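Local coordinates for protein coatomer subunit delta (PDB 5FJZ) that belongs to the coatomer coat, which probably returns dilysine-tagged proteins from the Golgi to the ER, and binds a Dsl1 peptide through the mu-homology domain present here, at residues D154-I159 against E180-D185; T190-S195 against G203-T208. All blocks are in the same frame, centred on the assembly; numbering follows the deposited sequence. Where two conformers were deposited one is given.

The two contacts lie with their centres about 8 Å apart on one side of the mu-homology domain, and contact 1 closes before contact 2 opens along the chain. They use the two faces of one sheet, in which strand 190-194 runs between strands 155-159 and 180-182. Contact 1 passes over the middle strand on one face; contact 2 starts from that strand's other face and meets strand 202-210 of the four-stranded antiparallel sheet. Thr-158 OG1 is probably hydrogen-bonded to Ser-191 OG (2.7 Å), joining strand 155-159 to strand 190-194. Contact 1 is thus partly buried and near a second subunit, while contact 2 builds the core between the sheets.

Contact 1: D154-I159 against E180-D185; sequences DVIFTI and EVVNMD
Ile-156 is the hub of this contact, reaching Val-182 with one branch and Met-184 with the other. From CB, which is still too far away to touch, the CG2 methyl stands anti to the backbone N (chi1 of CG1 -62°) and meets Met-184 CG at 4.0 Å. The other branch runs through CG1, extended at chi2, and ends with CD1 facing Val-182 CG2 at 4.2 Å. Ile-156 CD1 also comes within 4.4 Å of Met-184 SD. Met-184, bent at its second torsion (78°), crosses Ile-156 at a slant, its CG and CE both near the CG2 methyl. Met-184 CG also lies 4.2 Å from Thr-158 OG1, a van der Waals contact; the hydroxyl itself is hydrogen-bonded to Ser-191 OG. The contact is therefore apolar across its two segments, and Thr-158 OG1 is satisfied by the strand in between. That same strand supplies Lys-193, which forms a salt bridge with Glu-180. Asp-154 and Val-155 together face Ile-194 in a G1 beta bulge, where the chain turns its corner. Strand 190-194 pairs antiparallel with both 155-159 and 180-182, so the side chains of the two outer segments meet above Ser-191 and Lys-193. Met-184, in the loop following strand 180-182, leans over Ser-191 and over Ser-223 of strand 220-229, while Asn-183 beside it is hydrogen-bonded to Asp-101 and Ser-103 of the second subunit.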
ATOM      1  N   ASP A 154     -24.493  14.735   6.220  1.00 23.88           N
ATOM      2  CA  ASP A 154     -23.445  14.149   7.088  1.00 22.90           C
ATOM      3  C   ASP A 154     -22.050  14.351   6.560  1.00 21.59           C
ATOM      4  O   ASP A 154     -21.240  13.393   6.433  1.00 23.50           O
ATOM      5  CB  ASP A 154     -23.736  12.624   7.304  1.00 26.73           C
ATOM      6  CG  ASP A 154     -25.056  12.379   8.059  1.00 30.45           C
ATOM      7  OD1 ASP A 154     -25.517  13.260   8.799  1.00 30.38           O
ATOM      8  OD2 ASP A 154     -25.632  11.290   7.923  1.00 29.41           O
ATOM      9  N   VAL A 155     -21.682  15.602   6.345  1.00 20.62           N
ATOM     10  CA  VAL A 155     -20.328  16.018   5.935  1.00 21.12           C
ATOM     11  C   VAL A 155     -19.416  16.177   7.170  1.00 21.02           C
ATOM     12  O   VAL A 155     -19.801  16.752   8.179  1.00 21.73           O
ATOM     13  CB  VAL A 155     -20.423  17.331   5.212  1.00 19.03           C
ATOM     14  CG1 VAL A 155     -19.069  17.857   4.722  1.00 21.74           C
ATOM     15  CG2 VAL A 155     -21.413  17.218   4.063  1.00 19.42           C
ATOM     16  N   ILE A 156     -18.245  15.597   7.099  1.00 20.45           N
ATOM     17  CA  ILE A 156     -17.340  15.484   8.211  1.00 18.81           C
ATOM     18  C   ILE A 156     -16.058  16.248   7.954  1.00 19.66           C
ATOM     19  O   ILE A 156     -15.358  16.069   6.924  1.00 20.84           O
ATOM     20  CB  ILE A 156     -17.077  14.019   8.560  1.00 20.09           C
ATOM     21  CG1 ILE A 156     -18.424  13.402   8.976  1.00 21.05           C
ATOM     22  CG2 ILE A 156     -16.133  13.942   9.743  1.00 19.52           C
ATOM     23  CD1 ILE A 156     -18.361  11.927   9.271  1.00 27.39           C
ATOM     24  N   PHE A 157     -15.762  17.164   8.867  1.00 18.50           N
ATOM     25  CA  PHE A 157     -14.470  17.877   8.867  1.00 15.42           C
ATOM     26  C   PHE A 157     -13.524  17.343   9.933  1.00 14.89           C
ATOM     27  O   PHE A 157     -13.945  17.159  11.103  1.00 16.26           O
ATOM     28  CB  PHE A 157     -14.733  19.387   9.112  1.00 15.53           C
ATOM     29  CG  PHE A 157     -15.666  19.993   8.112  1.00 16.85           C
ATOM     30  CD1 PHE A 157     -17.064  19.884   8.311  1.00 17.18           C
ATOM     31  CD2 PHE A 157     -15.195  20.694   7.053  1.00 19.48           C
ATOM     32  CE1 PHE A 157     -17.943  20.395   7.359  1.00 18.03           C
ATOM     33  CE2 PHE A 157     -16.039  21.214   6.097  1.00 17.57           C
ATOM     34  CZ  PHE A 157     -17.422  21.095   6.285  1.00 17.66           C
ATOM     35  N   THR A 158     -12.302  17.052   9.550  1.00 14.69           N
ATOM     36  CA  THR A 158     -11.312  16.452  10.474  1.00 16.58           C
ATOM     37  C   THR A 158     -10.128  17.398  10.618  1.00 15.80           C
ATOM     38  O   THR A 158      -9.555  17.860   9.666  1.00 16.61           O
ATOM     39  CB  THR A 158     -10.884  15.010  10.057  1.00 17.03           C
ATOM     40  OG1 THR A 158     -12.092  14.268  10.068  1.00 16.52           O
ATOM     41  CG2 THR A 158      -9.873  14.449  11.055  1.00 16.93           C
ATOM     42  N   ILE A 159      -9.788  17.680  11.863  1.00 13.88           N
ATOM     43  CA  ILE A 159      -8.695  18.474  12.260  1.00 15.39           C
ATOM     44  C   ILE A 159      -7.690  17.553  12.912  1.00 17.83           C
ATOM     45  O   ILE A 159      -8.040  16.832  13.867  1.00 16.50           O
ATOM     46  CB  ILE A 159      -9.103  19.580  13.332  1.00 17.49           C
ATOM     47  CG1 ILE A 159     -10.356  20.292  12.897  1.00 19.85           C
ATOM     48  CG2 ILE A 159      -7.932  20.530  13.513  1.00 19.14           C
ATOM     49  CD1 ILE A 159     -10.256  20.962  11.532  1.00 24.21           C
ATOM     50  N   GLU A 180     -21.628  18.539  15.450  1.00 24.39           N
ATOM     51  CA  GLU A 180     -21.222  17.807  16.630  1.00 26.51           C
ATOM     52  C   GLU A 180     -19.951  17.001  16.351  1.00 21.34           C
ATOM     53  O   GLU A 180     -19.763  16.554  15.252  1.00 18.22           O
ATOM     54  CB  GLU A 180     -22.350  16.849  17.113  1.00 30.81           C
ATOM     55  CG  GLU A 180     -22.612  15.707  16.164  1.00 33.77           C
ATOM     56  CD  GLU A 180     -23.909  14.933  16.423  1.00 41.94           C
ATOM     57  OE1 GLU A 180     -24.402  14.936  17.554  1.00 41.61           O
ATOM     58  OE2 GLU A 180     -24.406  14.274  15.478  1.00 46.44           O
ATOM     59  N   VAL A 181     -19.150  16.793  17.390  1.00 18.74           N
ATOM     60  CA  VAL A 181     -18.029  15.908  17.251  1.00 20.66           C
ATOM     61  C   VAL A 181     -18.553  14.500  17.056  1.00 19.53           C
ATOM     62  O   VAL A 181     -19.574  14.095  17.674  1.00 20.50           O
ATOM     63  CB  VAL A 181     -16.868  16.143  18.234  1.00 26.27           C
ATOM     64  CG1 VAL A 181     -17.046  17.339  19.133  1.00 32.19           C
ATOM     65  CG2 VAL A 181     -16.344  14.890  18.876  1.00 24.04           C
ATOM     66  N   VAL A 182     -17.858  13.754  16.215  1.00 15.40           N
ATOM     67  CA  VAL A 182     -18.180  12.370  15.899  1.00 16.27           C
ATOM     68  C   VAL A 182     -16.912  11.546  15.821  1.00 16.82           C
ATOM     69  O   VAL A 182     -15.821  12.061  15.590  1.00 14.44           O
ATOM     70  CB  VAL A 182     -18.960  12.195  14.548  1.00 17.01           C
ATOM     71  CG1 VAL A 182     -20.361  12.797  14.651  1.00 18.99           C
ATOM     72  CG2 VAL A 182     -18.176  12.726  13.438  1.00 16.61           C
ATOM     73  N   ASN A 183     -17.074  10.237  16.047  1.00 20.94           N
ATOM     74  CA  ASN A 183     -15.983   9.376  15.862  1.00 19.87           C
ATOM     75  C   ASN A 183     -15.944   9.057  14.339  1.00 22.48           C
ATOM     76  O   ASN A 183     -16.908   8.636  13.792  1.00 26.39           O
ATOM     77  CB  ASN A 183     -16.151   8.106  16.661  1.00 19.15           C
ATOM     78  CG  ASN A 183     -15.052   7.101  16.364  1.00 22.27           C
ATOM     79  OD1 ASN A 183     -15.331   6.034  15.797  1.00 19.35           O
ATOM     80  ND2 ASN A 183     -13.860   7.335  16.905  1.00 19.05           N
ATOM     81  N   MET A 184     -14.787   9.165  13.754  1.00 25.56           N
ATOM     82  CA  MET A 184     -14.604   8.935  12.359  1.00 28.71           C
ATOM     83  C   MET A 184     -13.173   8.447  12.253  1.00 29.45           C
ATOM     84  O   MET A 184     -12.217   9.215  12.173  1.00 29.59           O
ATOM     85  CB  MET A 184     -14.880  10.244  11.652  1.00 32.82           C
ATOM     86  CG  MET A 184     -14.008  10.593  10.489  1.00 45.81           C
ATOM     87  SD  MET A 184     -14.581   9.630   9.113  1.00 48.05           S
ATOM     88  CE  MET A 184     -14.068  10.745   7.840  1.00 50.00           C
ATOM     89  N   ASP A 185     -12.977   7.143  12.201  1.00 28.39           N
ATOM     90  CA  ASP A 185     -11.569   6.764  12.223  1.00 32.62           C
ATOM     91  C   ASP A 185     -10.853   6.548  10.855  1.00 31.48           C
ATOM     92  O   ASP A 185      -9.685   6.227  10.854  1.00 25.91           O
ATOM     93  CB  ASP A 185     -11.294   5.696  13.269  1.00 37.27           C
ATOM     94  CG  ASP A 185     -12.115   4.523  13.070  1.00 35.84           C
ATOM     95  OD1 ASP A 185     -12.461   4.322  11.906  1.00 33.45           O
ATOM     96  OD2 ASP A 185     -12.341   3.791  14.046  1.00 42.78           O
TER

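Contact 2: T190-S195 against G203-T208; sequences TSIKIS and GALAFT
Ile-192 is the first residue of strand 190-194 to touch strand 202-210, and it does so with both branches. CG1 lies beside the backbone N (chi1 -58°) and carries CD1 over the Phe-207 ring, while CG2 turns to Leu-205 CD2 at 3.8 Å. The CD1 methyl sits 3.7 Å from the Phe-207 ring centroid and only 9° off the ring normal, a CH-pi contact made over the centre of one face. The first torsion of Phe-207 places the ring under this methyl, its CG between the backbone N and the carbonyl carbon; Val-140, Ile-142 and Ile-159 also pack on this side chain. Lys-193 then points to the other side of the sheet. Next comes Ile-194, modelled in two conformers; in one its side chain runs past that of Leu-205 in the opposite direction, with Ile-194 CD1 3.7 Å from both Leu-205 CB and Leu-205 CD1, so this part of the contact is less certain. Leu-205 CD2 approaches both Ile-192 CG2 and, in that conformer, Ile-194 CD1. Ile-194 also touches Tyr-144 of strand 137-146. The segment axes pass 9.6 Å apart at 144°, a spacing spanned by side-chain contacts. Two sheets facing each other across buried aliphatic and aromatic residues are the hallmark of a beta-sandwich, the architecture of mu-homology domains in the adaptor medium-subunit family.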
ATOM      1  N   THR A 190      -9.494  14.932  15.216  1.00 19.29           N
ATOM      2  CA  THR A 190     -10.798  15.211  15.779  1.00 18.37           C
ATOM      3  C   THR A 190     -11.797  15.583  14.668  1.00 18.31           C
ATOM      4  O   THR A 190     -11.511  16.410  13.837  1.00 17.45           O
ATOM      5  CB  THR A 190     -10.635  16.358  16.782  1.00 20.02           C
ATOM      6  OG1 THR A 190      -9.619  15.995  17.741  1.00 22.96           O
ATOM      7  CG2 THR A 190     -11.967  16.680  17.454  1.00 22.57           C
ATOM      8  N   SER A 191     -12.966  14.962  14.681  1.00 18.69           N
ATOM      9  CA  SER A 191     -13.912  15.022  13.585  1.00 17.89           C
ATOM     10  C   SER A 191     -15.226  15.654  14.027  1.00 17.61           C
ATOM     11  O   SER A 191     -15.815  15.279  15.066  1.00 20.80           O
ATOM     12  CB  SER A 191     -14.217  13.665  12.973  1.00 17.34           C
ATOM     13  OG  SER A 191     -13.040  13.145  12.344  1.00 19.22           O
ATOM     14  N   ILE A 192     -15.704  16.564  13.203  1.00 13.33           N
ATOM     15  CA  ILE A 192     -16.969  17.309  13.435  1.00 13.80           C
ATOM     16  C   ILE A 192     -17.860  17.100  12.263  1.00 14.64           C
ATOM     17  O   ILE A 192     -17.482  17.348  11.113  1.00 19.43           O
ATOM     18  CB  ILE A 192     -16.757  18.863  13.635  1.00 15.06           C
ATOM     19  CG1 ILE A 192     -15.826  19.092  14.795  1.00 17.00           C
ATOM     20  CG2 ILE A 192     -18.159  19.492  13.817  1.00 16.87           C
ATOM     21  CD1 ILE A 192     -15.217  20.515  14.855  1.00 19.65           C
ATOM     22  N   LYS A 193     -19.084  16.698  12.524  1.00 16.29           N
ATOM     23  CA  LYS A 193     -20.018  16.459  11.492  1.00 14.95           C
ATOM     24  C   LYS A 193     -21.026  17.515  11.422  1.00 18.57           C
ATOM     25  O   LYS A 193     -21.570  17.919  12.443  1.00 20.26           O
ATOM     26  CB  LYS A 193     -20.755  15.170  11.780  1.00 16.62           C
ATOM     27  CG  LYS A 193     -21.867  14.780  10.822  1.00 20.44           C
ATOM     28  CD  LYS A 193     -22.114  13.252  10.796  1.00 30.35           C
ATOM     29  CE  LYS A 193     -23.393  12.858  11.474  1.00 33.80           C
ATOM     30  NZ  LYS A 193     -23.505  13.276  12.879  1.00 45.35           N
ATOM     31  N   ILE A 194     -21.386  17.871  10.209  1.00 17.93           N
ATOM     32  CA  ILE A 194     -22.508  18.735   9.947  0.50 21.35           C
ATOM     33  C   ILE A 194     -23.613  17.927   9.274  1.00 22.37           C
ATOM     34  O   ILE A 194     -23.355  17.101   8.380  1.00 20.18           O
ATOM     35  CB  ILE A 194     -22.037  19.968   9.130  0.50 24.71           C
ATOM     36  CG1 ILE A 194     -21.927  21.123  10.104  0.50 26.79           C
ATOM     37  CG2 ILE A 194     -22.984  20.404   8.035  0.50 23.68           C
ATOM     38  CD1 ILE A 194     -20.949  22.142   9.596  0.50 30.42           C
ATOM     39  N   SER A 195     -24.841  18.154   9.689  1.00 22.02           N
ATOM     40  CA  SER A 195     -25.974  17.369   9.192  1.00 23.69           C
ATOM     41  C   SER A 195     -26.270  17.506   7.724  1.00 24.06           C
ATOM     42  O   SER A 195     -26.504  16.508   7.046  1.00 17.94           O
ATOM     43  CB  SER A 195     -27.239  17.728   9.996  1.00 26.33           C
ATOM     44  OG  SER A 195     -27.924  16.546  10.313  1.00 39.23           O
ATOM     45  N   GLY A 203     -22.028  28.307   3.441  1.00 20.28           N
ATOM     46  CA  GLY A 203     -22.193  28.240   4.886  1.00 18.34           C
ATOM     47  C   GLY A 203     -20.880  28.186   5.570  1.00 15.38           C
ATOM     48  O   GLY A 203     -19.815  28.311   4.950  1.00 14.93           O
ATOM     49  N   ALA A 204     -20.924  27.917   6.871  1.00 17.10           N
ATOM     50  CA  ALA A 204     -19.719  27.964   7.685  1.00 17.04           C
ATOM     51  C   ALA A 204     -19.837  27.076   8.866  1.00 15.34           C
ATOM     52  O   ALA A 204     -20.969  26.892   9.459  1.00 15.03           O
ATOM     53  CB  ALA A 204     -19.481  29.396   8.164  1.00 17.03           C
ATOM     54  N   LEU A 205     -18.700  26.578   9.277  1.00 15.92           N
ATOM     55  CA  LEU A 205     -18.581  25.881  10.584  1.00 17.32           C
ATOM     56  C   LEU A 205     -17.545  26.591  11.420  1.00 13.50           C
ATOM     57  O   LEU A 205     -16.373  26.716  11.019  1.00 15.49           O
ATOM     58  CB  LEU A 205     -18.148  24.413  10.335  1.00 16.45           C
ATOM     59  CG  LEU A 205     -17.793  23.577  11.553  1.00 15.37           C
ATOM     60  CD1 LEU A 205     -18.983  23.393  12.468  1.00 16.26           C
ATOM     61  CD2 LEU A 205     -17.282  22.155  11.189  1.00 17.23           C
ATOM     62  N   ALA A 206     -17.886  26.838  12.687  1.00 15.26           N
ATOM     63  CA  ALA A 206     -17.028  27.544  13.553  1.00 13.31           C
ATOM     64  C   ALA A 206     -16.888  26.867  14.892  1.00 14.04           C
ATOM     65  O   ALA A 206     -17.880  26.413  15.475  1.00 16.83           O
ATOM     66  CB  ALA A 206     -17.579  29.021  13.716  1.00 14.22           C
ATOM     67  N   PHE A 207     -15.669  26.786  15.381  1.00 16.91           N
ATOM     68  CA  PHE A 207     -15.380  26.113  16.649  1.00 17.73           C
ATOM     69  C   PHE A 207     -14.103  26.576  17.212  1.00 17.74           C
ATOM     70  O   PHE A 207     -13.281  27.190  16.510  1.00 23.17           O
ATOM     71  CB  PHE A 207     -15.417  24.568  16.454  1.00 21.69           C
ATOM     72  CG  PHE A 207     -14.497  24.117  15.399  1.00 19.99           C
ATOM     73  CD1 PHE A 207     -14.829  24.261  14.042  1.00 19.34           C
ATOM     74  CD2 PHE A 207     -13.271  23.712  15.703  1.00 18.21           C
ATOM     75  CE1 PHE A 207     -13.921  23.881  13.042  1.00 18.31           C
ATOM     76  CE2 PHE A 207     -12.359  23.365  14.722  1.00 20.28           C
ATOM     77  CZ  PHE A 207     -12.699  23.426  13.379  1.00 19.42           C
ATOM     78  N   THR A 208     -13.882  26.242  18.493  1.00 17.58           N
ATOM     79  CA  THR A 208     -12.671  26.457  19.147  1.00 18.74           C
ATOM     80  C   THR A 208     -12.045  25.124  19.557  1.00 17.77           C
ATOM     81  O   THR A 208     -12.722  24.292  20.086  1.00 19.33           O
ATOM     82  CB  THR A 208     -12.924  27.305  20.424  1.00 23.59           C
ATOM     83  OG1 THR A 208     -13.552  28.552  20.044  1.00 26.88           O
ATOM     84  CG2 THR A 208     -11.609  27.641  21.077  1.00 23.46           C
TER